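Putative aminotransferase (Actinomadura melliaura, PDB 4ZWV) probably acts as a pyridoxal-phosphate-dependent sugar aminotransferase in making the aminopentose of the indolocarbazole AT2433. Local coordinates at residues D257-L262 with V352-T357; H263-A268 with Q359-V364; F269-L274 with Y294-K299. One frame throughout, in Å; residues are numbered along the deposited sequence.

Interaction 1: residues D257-L262 with V352-T357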
loop_
_atom_site.group_PDB
_atom_site.type_symbol
_atom_site.label_atom_id
_atom_site.label_comp_id
_atom_site.label_asym_id
_atom_site.label_seq_id
_atom_site.Cartn_x
_atom_site.Cartn_y
_atom_site.Cartn_z
ATOM N N ASP A 257 -1.979 13.795 22.756
ATOM C CA ASP A 257 -3.078 14.378 23.534
ATOM C C ASP A 257 -2.888 15.882 23.772
ATOM O O ASP A 257 -3.840 16.658 23.660
ATOM C CB ASP A 257 -3.222 13.671 24.883
ATOM C CG ASP A 257 -3.807 12.279 24.755
ATOM O OD1 ASP A 257 -4.505 12.015 23.757
ATOM O OD2 ASP A 257 -3.561 11.451 25.656
ATOM N N GLU A 258 -1.664 16.283 24.094
ATOM C CA GLU A 258 -1.370 17.695 24.301
ATOM C C GLU A 258 -1.491 18.457 22.986
ATOM O O GLU A 258 -1.991 19.581 22.953
ATOM C CB GLU A 258 0.023 17.882 24.911
ATOM C CG GLU A 258 0.495 19.333 24.988
ATOM C CD GLU A 258 -0.327 20.206 25.935
ATOM O OE1 GLU A 258 -1.163 19.677 26.700
ATOM O OE2 GLU A 258 -0.123 21.438 25.914
ATOM N N GLN A 259 -1.056 17.840 21.892
ATOM C CA GLN A 259 -1.178 18.502 20.609
ATOM C C GLN A 259 -2.656 18.707 20.248
ATOM O O GLN A 259 -3.035 19.765 19.752
ATOM C CB GLN A 259 -0.421 17.713 19.541
ATOM C CG GLN A 259 1.098 17.937 19.643
ATOM C CD GLN A 259 1.933 16.684 19.408
ATOM O OE1 GLN A 259 3.012 16.534 19.991
ATOM N NE2 GLN A 259 1.447 15.788 18.553
ATOM N N LEU A 260 -3.478 17.699 20.512
ATOM C CA LEU A 260 -4.915 17.798 20.279
ATOM C C LEU A 260 -5.535 18.919 21.112
ATOM O O LEU A 260 -6.403 19.657 20.640
ATOM C CB LEU A 260 -5.592 16.464 20.593
ATOM C CG LEU A 260 -7.035 16.278 20.137
ATOM C CD1 LEU A 260 -7.210 16.633 18.658
ATOM C CD2 LEU A 260 -7.459 14.840 20.400
ATOM N N ARG A 261 -5.091 19.032 22.357
ATOM C CA ARG A 261 -5.572 20.084 23.242
ATOM C C ARG A 261 -5.266 21.457 22.631
ATOM O O ARG A 261 -6.100 22.347 22.661
ATOM C CB ARG A 261 -4.943 19.944 24.626
ATOM C CG ARG A 261 -5.509 20.910 25.658
ATOM C CD ARG A 261 -4.670 20.911 26.922
ATOM N NE ARG A 261 -3.376 21.544 26.681
ATOM C CZ ARG A 261 -3.192 22.859 26.627
ATOM N NH1 ARG A 261 -4.216 23.682 26.809
ATOM N NH2 ARG A 261 -1.985 23.355 26.393
ATOM N N LEU A 262 -4.087 21.604 22.028
ATOM C CA LEU A 262 -3.714 22.874 21.412
ATOM C C LEU A 262 -4.532 23.163 20.147
ATOM O O LEU A 262 -4.963 24.302 19.943
ATOM C CB LEU A 262 -2.217 22.898 21.093
ATOM C CG LEU A 262 -1.299 22.896 22.316
ATOM C CD1 LEU A 262 0.150 22.731 21.901
ATOM C CD2 LEU A 262 -1.472 24.179 23.122
ATOM N N VAL A 352 -4.396 25.903 12.396
ATOM C CA VAL A 352 -4.965 25.884 13.737
ATOM C C VAL A 352 -4.201 24.926 14.663
ATOM O O VAL A 352 -4.516 24.789 15.838
ATOM C CB VAL A 352 -6.470 25.504 13.669
ATOM C CG1 VAL A 352 -6.638 24.012 13.428
ATOM C CG2 VAL A 352 -7.214 25.939 14.932
ATOM N N GLY A 353 -3.171 24.274 14.135
ATOM C CA GLY A 353 -2.499 23.219 14.878
ATOM C C GLY A 353 -1.564 23.604 16.016
ATOM O O GLY A 353 -1.388 24.787 16.340
ATOM N N TRP A 354 -0.952 22.580 16.618
ATOM C CA TRP A 354 -0.117 22.728 17.819
ATOM C C TRP A 354 1.113 23.612 17.625
ATOM O O TRP A 354 1.690 24.094 18.597
ATOM C CB TRP A 354 0.344 21.347 18.305
ATOM C CG TRP A 354 1.038 20.576 17.219
ATOM C CD1 TRP A 354 0.468 19.677 16.370
ATOM C CD2 TRP A 354 2.422 20.666 16.840
ATOM N NE1 TRP A 354 1.413 19.188 15.490
ATOM C CE2 TRP A 354 2.617 19.785 15.758
ATOM C CE3 TRP A 354 3.515 21.406 17.313
ATOM C CZ2 TRP A 354 3.854 19.618 15.144
ATOM C CZ3 TRP A 354 4.744 21.240 16.696
ATOM C CH2 TRP A 354 4.899 20.353 15.627
ATOM N N TRP A 355 1.517 23.812 16.376
ATOM C CA TRP A 355 2.728 24.567 16.056
ATOM C C TRP A 355 2.496 26.072 16.099
ATOM O O TRP A 355 3.433 26.859 15.978
ATOM C CB TRP A 355 3.253 24.163 14.675
ATOM C CG TRP A 355 2.238 24.357 13.593
ATOM C CD1 TRP A 355 2.055 25.476 12.833
ATOM C CD2 TRP A 355 1.252 23.410 13.161
ATOM N NE1 TRP A 355 1.016 25.282 11.946
ATOM C CE2 TRP A 355 0.507 24.023 12.130
ATOM C CE3 TRP A 355 0.928 22.101 13.541
ATOM C CZ2 TRP A 355 -0.534 23.373 11.469
ATOM C CZ3 TRP A 355 -0.106 21.457 12.883
ATOM C CH2 TRP A 355 -0.830 22.095 11.863
ATOM N N LEU A 356 1.239 26.466 16.253
ATOM C CA LEU A 356 0.891 27.871 16.378
ATOM C C LEU A 356 1.252 28.461 17.743
ATOM O O LEU A 356 0.679 28.072 18.761
ATOM C CB LEU A 356 -0.603 28.050 16.139
ATOM C CG LEU A 356 -1.164 28.042 14.729
ATOM C CD1 LEU A 356 -2.650 28.336 14.797
ATOM C CD2 LEU A 356 -0.472 29.097 13.923
ATOM N N THR A 357 2.182 29.410 17.769
ATOM C CA THR A 357 2.455 30.143 19.001
ATOM C C THR A 357 1.310 31.105 19.269
ATOM O O THR A 357 0.489 31.350 18.394
ATOM C CB THR A 357 3.756 30.942 18.930
ATOM O OG1 THR A 357 3.635 31.959 17.925
ATOM C CG2 THR A 357 4.927 30.027 18.616
#

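Interaction 2: residues H263-A268 with Q359-V364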
loop_
_atom_site.group_PDB
_atom_site.type_symbol
_atom_site.label_atom_id
_atom_site.label_comp_id
_atom_site.label_asym_id
_atom_site.label_seq_id
_atom_site.Cartn_x
_atom_site.Cartn_y
_atom_site.Cartn_z
ATOM N N HIS A 263 -4.747 22.148 19.303
ATOM C CA HIS A 263 -5.650 22.314 18.155
ATOM C C HIS A 263 -6.986 22.887 18.618
ATOM O O HIS A 263 -7.507 23.849 18.050
ATOM C CB HIS A 263 -5.919 20.983 17.434
ATOM C CG HIS A 263 -4.855 20.568 16.459
ATOM N ND1 HIS A 263 -5.062 20.565 15.095
ATOM C CD2 HIS A 263 -3.595 20.104 16.649
ATOM C CE1 HIS A 263 -3.973 20.128 14.486
ATOM N NE2 HIS A 263 -3.068 19.839 15.405
ATOM N N ARG A 264 -7.534 22.280 19.663
ATOM C CA ARG A 264 -8.847 22.673 20.161
ATOM C C ARG A 264 -8.834 24.052 20.808
ATOM O O ARG A 264 -9.758 24.838 20.617
ATOM C CB ARG A 264 -9.363 21.610 21.133
ATOM C CG ARG A 264 -9.769 20.334 20.402
ATOM C CD ARG A 264 -9.909 19.129 21.317
ATOM N NE ARG A 264 -10.392 17.981 20.551
ATOM C CZ ARG A 264 -10.316 16.715 20.952
ATOM N NH1 ARG A 264 -9.769 16.413 22.119
ATOM N NH2 ARG A 264 -10.783 15.745 20.170
ATOM N N GLU A 265 -7.772 24.358 21.549
ATOM C CA GLU A 265 -7.626 25.676 22.162
ATOM C C GLU A 265 -7.525 26.777 21.103
ATOM O O GLU A 265 -8.139 27.835 21.235
ATOM C CB GLU A 265 -6.399 25.692 23.074
ATOM C CG GLU A 265 -6.072 27.048 23.674
ATOM C CD GLU A 265 -4.741 27.059 24.413
ATOM O OE1 GLU A 265 -4.541 26.204 25.303
ATOM O OE2 GLU A 265 -3.892 27.919 24.098
ATOM N N ASN A 266 -6.771 26.514 20.038
ATOM C CA ASN A 266 -6.630 27.494 18.962
ATOM C C ASN A 266 -7.949 27.720 18.222
ATOM O O ASN A 266 -8.283 28.853 17.867
ATOM C CB ASN A 266 -5.542 27.050 17.982
ATOM C CG ASN A 266 -4.162 27.097 18.597
ATOM O OD1 ASN A 266 -3.919 27.841 19.555
ATOM N ND2 ASN A 266 -3.250 26.300 18.061
ATOM N N ALA A 267 -8.687 26.638 17.989
ATOM C CA ALA A 267 -10.008 26.724 17.367
ATOM C C ALA A 267 -10.960 27.558 18.222
ATOM O O ALA A 267 -11.718 28.386 17.708
ATOM C CB ALA A 267 -10.580 25.331 17.145
ATOM N N ALA A 268 -10.914 27.339 19.531
ATOM C CA ALA A 268 -11.756 28.109 20.444
ATOM C C ALA A 268 -11.384 29.585 20.384
ATOM O O ALA A 268 -12.255 30.460 20.444
ATOM C CB ALA A 268 -11.627 27.584 21.866
ATOM N N GLN A 359 1.627 34.218 19.488
ATOM C CA GLN A 359 1.904 35.306 18.558
ATOM C C GLN A 359 1.424 34.978 17.141
ATOM O O GLN A 359 0.889 35.851 16.450
ATOM C CB GLN A 359 3.400 35.634 18.559
ATOM C CG GLN A 359 3.781 36.840 17.717
ATOM C CD GLN A 359 5.225 37.270 17.932
ATOM O OE1 GLN A 359 5.923 36.733 18.793
ATOM N NE2 GLN A 359 5.673 38.251 17.155
ATOM N N ASP A 360 1.612 33.727 16.717
ATOM C CA ASP A 360 1.147 33.277 15.403
ATOM C C ASP A 360 -0.371 33.430 15.250
ATOM O O ASP A 360 -0.844 33.989 14.259
ATOM C CB ASP A 360 1.519 31.812 15.157
ATOM C CG ASP A 360 3.004 31.596 14.928
ATOM O OD1 ASP A 360 3.718 32.544 14.526
ATOM O OD2 ASP A 360 3.454 30.450 15.155
ATOM N N ARG A 361 -1.141 32.929 16.214
ATOM C CA ARG A 361 -2.602 32.952 16.058
ATOM C C ARG A 361 -3.155 34.361 16.199
ATOM O O ARG A 361 -4.170 34.690 15.583
ATOM C CB ARG A 361 -3.299 32.005 17.042
ATOM C CG ARG A 361 -3.159 32.358 18.501
ATOM C CD ARG A 361 -3.872 31.323 19.353
ATOM N NE ARG A 361 -4.007 31.778 20.733
ATOM C CZ ARG A 361 -4.389 31.007 21.744
ATOM N NH1 ARG A 361 -4.676 29.727 21.538
ATOM N NH2 ARG A 361 -4.479 31.519 22.966
ATOM N N GLU A 362 -2.486 35.192 16.996
ATOM C CA GLU A 362 -2.861 36.596 17.114
ATOM C C GLU A 362 -2.604 37.301 15.788
ATOM O O GLU A 362 -3.372 38.172 15.376
ATOM C CB GLU A 362 -2.079 37.263 18.245
ATOM C CG GLU A 362 -2.570 36.878 19.628
ATOM C CD GLU A 362 -1.606 37.272 20.729
ATOM O OE1 GLU A 362 -0.669 38.053 20.455
ATOM O OE2 GLU A 362 -1.788 36.801 21.871
ATOM N N HIS A 363 -1.541 36.885 15.104
ATOM C CA HIS A 363 -1.210 37.436 13.797
ATOM C C HIS A 363 -2.268 37.058 12.752
ATOM O O HIS A 363 -2.656 37.891 11.928
ATOM C CB HIS A 363 0.187 36.960 13.364
ATOM C CG HIS A 363 0.571 37.372 11.976
ATOM N ND1 HIS A 363 0.664 38.692 11.590
ATOM C CD2 HIS A 363 0.909 36.637 10.891
ATOM C CE1 HIS A 363 1.024 38.751 10.319
ATOM N NE2 HIS A 363 1.184 37.517 9.873
ATOM N N VAL A 364 -2.744 35.815 12.803
ATOM C CA VAL A 364 -3.792 35.355 11.896
ATOM C C VAL A 364 -5.061 36.191 12.101
ATOM O O VAL A 364 -5.630 36.719 11.142
ATOM C CB VAL A 364 -4.103 33.861 12.104
ATOM C CG1 VAL A 364 -5.346 33.443 11.319
ATOM C CG2 VAL A 364 -2.892 33.008 11.711
#

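Interaction 3: residues F269-L274 with Y294-K299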
loop_
_atom_site.group_PDB
_atom_site.type_symbol
_atom_site.label_atom_id
_atom_site.label_comp_id
_atom_site.label_asym_id
_atom_site.label_seq_id
_atom_site.Cartn_x
_atom_site.Cartn_y
_atom_site.Cartn_z
ATOM N N PHE A 269 -10.087 29.858 20.263
ATOM C CA PHE A 269 -9.596 31.226 20.145
ATOM C C PHE A 269 -10.162 31.892 18.888
ATOM O O PHE A 269 -10.668 33.017 18.947
ATOM C CB PHE A 269 -8.065 31.238 20.132
ATOM C CG PHE A 269 -7.460 32.604 19.990
ATOM C CD1 PHE A 269 -7.316 33.431 21.089
ATOM C CD2 PHE A 269 -7.012 33.052 18.755
ATOM C CE1 PHE A 269 -6.751 34.688 20.957
ATOM C CE2 PHE A 269 -6.448 34.306 18.621
ATOM C CZ PHE A 269 -6.317 35.120 19.719
ATOM N N TYR A 270 -10.074 31.204 17.757
ATOM C CA TYR A 270 -10.656 31.725 16.521
ATOM C C TYR A 270 -12.168 31.930 16.645
ATOM O O TYR A 270 -12.691 32.944 16.184
ATOM C CB TYR A 270 -10.374 30.795 15.342
ATOM C CG TYR A 270 -8.942 30.765 14.850
ATOM C CD1 TYR A 270 -8.082 31.843 15.020
ATOM C CD2 TYR A 270 -8.462 29.638 14.196
ATOM C CE1 TYR A 270 -6.774 31.797 14.547
ATOM C CE2 TYR A 270 -7.168 29.578 13.726
ATOM C CZ TYR A 270 -6.329 30.654 13.900
ATOM O OH TYR A 270 -5.039 30.577 13.422
ATOM N N ASP A 271 -12.868 30.965 17.246
ATOM C CA ASP A 271 -14.307 31.099 17.492
ATOM C C ASP A 271 -14.632 32.412 18.193
ATOM O O ASP A 271 -15.628 33.065 17.883
ATOM C CB ASP A 271 -14.838 29.964 18.364
ATOM C CG ASP A 271 -14.913 28.632 17.648
ATOM O OD1 ASP A 271 -14.901 28.575 16.393
ATOM O OD2 ASP A 271 -15.009 27.625 18.377
ATOM N N LYS A 272 -13.793 32.772 19.160
ATOM C CA LYS A 272 -14.025 33.937 20.010
ATOM C C LYS A 272 -13.634 35.244 19.329
ATOM O O LYS A 272 -14.285 36.274 19.527
ATOM C CB LYS A 272 -13.247 33.788 21.324
ATOM C CG LYS A 272 -13.375 34.958 22.294
ATOM C CD LYS A 272 -12.454 34.762 23.499
ATOM C CE LYS A 272 -12.596 35.887 24.520
ATOM N NZ LYS A 272 -12.240 37.222 23.960
ATOM N N GLU A 273 -12.577 35.193 18.523
ATOM C CA GLU A 273 -11.921 36.404 18.045
ATOM C C GLU A 273 -12.227 36.761 16.593
ATOM O O GLU A 273 -11.841 37.836 16.128
ATOM C CB GLU A 273 -10.405 36.268 18.228
ATOM C CG GLU A 273 -9.963 36.027 19.670
ATOM C CD GLU A 273 -10.188 37.226 20.574
ATOM O OE1 GLU A 273 -10.361 38.350 20.054
ATOM O OE2 GLU A 273 -10.185 37.042 21.811
ATOM N N LEU A 274 -12.903 35.860 15.883
ATOM C CA LEU A 274 -13.229 36.071 14.470
ATOM C C LEU A 274 -14.721 36.342 14.230
ATOM O O LEU A 274 -15.210 36.164 13.118
ATOM C CB LEU A 274 -12.773 34.880 13.626
ATOM C CG LEU A 274 -11.254 34.719 13.482
ATOM C CD1 LEU A 274 -10.909 33.545 12.563
ATOM C CD2 LEU A 274 -10.615 36.015 12.987
ATOM N N TYR A 294 -8.307 19.411 12.418
ATOM C CA TYR A 294 -7.162 19.214 11.547
ATOM C C TYR A 294 -6.768 20.555 10.923
ATOM O O TYR A 294 -5.582 20.902 10.863
ATOM C CB TYR A 294 -7.528 18.179 10.484
ATOM C CG TYR A 294 -6.459 17.832 9.489
ATOM C CD1 TYR A 294 -5.236 17.320 9.900
ATOM C CD2 TYR A 294 -6.700 17.964 8.128
ATOM C CE1 TYR A 294 -4.265 16.970 8.968
ATOM C CE2 TYR A 294 -5.743 17.616 7.195
ATOM C CZ TYR A 294 -4.531 17.126 7.625
ATOM O OH TYR A 294 -3.581 16.778 6.696
ATOM N N VAL A 295 -7.780 21.295 10.463
ATOM C CA VAL A 295 -7.633 22.684 10.024
ATOM C C VAL A 295 -8.857 23.435 10.549
ATOM O O VAL A 295 -9.785 22.806 11.056
ATOM C CB VAL A 295 -7.541 22.824 8.477
ATOM C CG1 VAL A 295 -6.273 22.160 7.942
ATOM C CG2 VAL A 295 -8.782 22.246 7.811
ATOM N N TYR A 296 -8.868 24.755 10.406
ATOM C CA TYR A 296 -9.999 25.571 10.853
ATOM C C TYR A 296 -10.645 26.236 9.642
ATOM O O TYR A 296 -10.036 27.081 8.991
ATOM C CB TYR A 296 -9.529 26.613 11.878
ATOM C CG TYR A 296 -10.657 27.412 12.493
ATOM C CD1 TYR A 296 -11.276 26.986 13.660
ATOM C CD2 TYR A 296 -11.108 28.589 11.900
ATOM C CE1 TYR A 296 -12.327 27.714 14.227
ATOM C CE2 TYR A 296 -12.152 29.320 12.457
ATOM C CZ TYR A 296 -12.751 28.875 13.621
ATOM O OH TYR A 296 -13.792 29.596 14.174
ATOM N N ASP A 297 -11.876 25.835 9.327
ATOM C CA ASP A 297 -12.555 26.342 8.136
ATOM C C ASP A 297 -13.373 27.601 8.400
ATOM O O ASP A 297 -14.033 27.730 9.437
ATOM C CB ASP A 297 -13.485 25.280 7.550
ATOM C CG ASP A 297 -12.739 24.215 6.771
ATOM O OD1 ASP A 297 -11.510 24.348 6.612
ATOM O OD2 ASP A 297 -13.394 23.259 6.301
ATOM N N VAL A 298 -13.337 28.523 7.439
ATOM C CA VAL A 298 -14.263 29.653 7.398
ATOM C C VAL A 298 -14.762 29.825 5.967
ATOM O O VAL A 298 -14.278 29.162 5.052
ATOM C CB VAL A 298 -13.612 30.967 7.889
ATOM C CG1 VAL A 298 -13.178 30.842 9.350
ATOM C CG2 VAL A 298 -12.433 31.350 7.018
ATOM N N LYS A 299 -15.744 30.694 5.779
ATOM C CA LYS A 299 -16.228 31.011 4.441
ATOM C C LYS A 299 -16.109 32.511 4.226
ATOM O O LYS A 299 -16.552 33.285 5.067
ATOM C CB LYS A 299 -17.673 30.532 4.267
ATOM C CG LYS A 299 -17.815 29.006 4.323
ATOM C CD LYS A 299 -19.281 28.548 4.321
ATOM C CE LYS A 299 -19.977 28.892 5.625
ATOM N NZ LYS A 299 -21.382 28.379 5.684
#

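Interaction 1: residues D257-L262 with V352-T357
The indole of Trp354 is held between two neighbours: Gln259 lies over one face, and CE3 of Trp355 lies under the other, toward the rim of the indole; Trp354 NE1 in turn sits in plane at the edge of the Trp355 ring. On the first side the aliphatic part of the glutamine does the touching. Gln259 CG comes within 3.6 Å of Trp354 CG and stands over the five-membered ring, 26° off the ring normal, which makes this a CH-pi contact. The two side chains run alongside each other in the same direction. The glutamine chain bends at chi2 (140°), and its amide plane ends up 44° from the indole plane; its OE1 bonds to Thr255 OG1 one turn back on the helix. Glutamine suits the place because its methylenes can serve the ring while its amide stays with a polar partner. Leu262, one turn further along, adds its own branch, with CD1 3.9 Å from Trp354 CB.

The loop that offers this indole links strand 347-350 to helix 358-369 in the C-terminal small domain expected of a fold type I aminotransferase. It folds as a type I beta turn from Gly353 to Leu356, closed by Leu356 N to Gly353 O at 3.1 Å. Gly353 lays its CA on a face of the Trp355 ring, and a side chain at this position would run into Trp355 CZ3. On the helix, Arg261 grips Glu258 side-on, with NE 2.9 Å from Glu258 OE1 and NH2 2.7 Å from Glu258 OE2. Its remaining nitrogen, NH1, pairs with Glu265.

Interaction 2: residues H263-A268 with Q359-V364
Arg361 reaches straight across from helix 358-369 to helix 243-273, and its side chain meets those of Glu265 and Asn266 at about a right angle. This is a polar tie between two helices that pack together in the C-terminal small domain of the aminotransferase fold. Both hydrogen bonds of the contact leave from one nitrogen, NH1.

The firmer of the two bonds goes to the amide: Arg361 NH1 lies 2.8 Å from Asn266 OD1. The donor sits in the carbonyl plane of the asparagine, yet the amide and guanidinium planes are 88° apart, so the two flat groups meet almost perpendicularly. The second bond is longer and more bent, with Arg361 NH1 3.2 Å from Glu265 OE2, and it also carries the charge of a salt bridge. Here Glu265 OE2 uses its anti lone pair and is tilted about 30° from the guanidinium plane. The other carboxylate oxygen, OE1, answers to Arg261 on the same helix, so Glu265 joins two arginines.

Arginine suits this place because its long chain, extended from CG to NE, spans the distance between the helices. It starts with CG lodged between the backbone N and the carbonyl carbon (chi1 65°), a cramped rotamer for a helix. The guanidinium also makes a cation-pi contact with the ring of Phe269. A leucine here has no N-H to give: the Asn266 amide oxygen would probably be left without its mate from the other helix, Glu265 held by Arg261 alone of its two arginines, and Phe269 without its cationic partner. Asparagine serves in both directions: while OD1 accepts from Arg361, its ND2 donates to the backbone O of Val352.

Interaction 3: residues F269-L274 with Y294-K299
The phenol of Tyr296 donates its hydrogen to Asp271 OD1, with Tyr296 OH 2.7 Å from that oxygen, so the hydroxyl of this buried tyrosine ends on a carboxylate of helix 243-273. OD1 is approached on its anti side, 22° out of the carboxylate plane, and lies close to the plane of the tyrosine ring at its edge. An aspartate is short enough to hold its oxygen beside the helix, and a tyrosine long enough to reach it from the strand.

One face of the same ring is met by Tyr270. Its CB rests 3.5 Å from Tyr296 CZ, giving a CH-pi contact over the ring. Further along, Tyr270 CD2 comes to 3.6 Å from Tyr296 CG. The two rings form an edge-to-face pair, Tyr270 presenting the edge, with centroids 5.0 Å apart and planes at 62°. The side chains slide past each other in opposite directions, so each hydroxyl lies beyond the other residue's CB. Tyr296 has CG anti to its own N (chi1 -174°), which carries the ring out from the strand toward the helix. The far hydroxyl of Tyr270 bonds to the backbone O of Pro351. Leu274 CD1 adds a looser apolar touch, 4.4 Å from Tyr296 CE2.

Around the pair, Leu282 from the neighbouring strand touches both Leu274 and Tyr296, while Val364 and Val365 of helix 358-369 touch Tyr270. A helix laid on a small antiparallel sheet, with strand 296-300 in its middle, is the arrangement of the C-terminal small domain in fold type I aminotransferases.

All three contacts are strung along helix 243-273, so this helix is the common spine of the region. The centres of interactions 1 and 2 are about 9 Å apart, those of 2 and 3 about 8 Å, and those of 1 and 3 about 14 Å. Interactions 1 and 2 touch where Gly353 CA lies 3.4 Å from His263 CE1. Val352 also meets interaction 3, its CB 3.7 Å from Tyr296 CB, and Val364 CG1 of interaction 2 lies 3.6 Å from Tyr270 OH. His164, which binds pyridoxal phosphate in a structure of this protein, lies about 10 Å from Val352 and about 11 Å from Tyr296 (between side chains), and Tyr294 stacks on its ring; the cofactor is not bound to this chain.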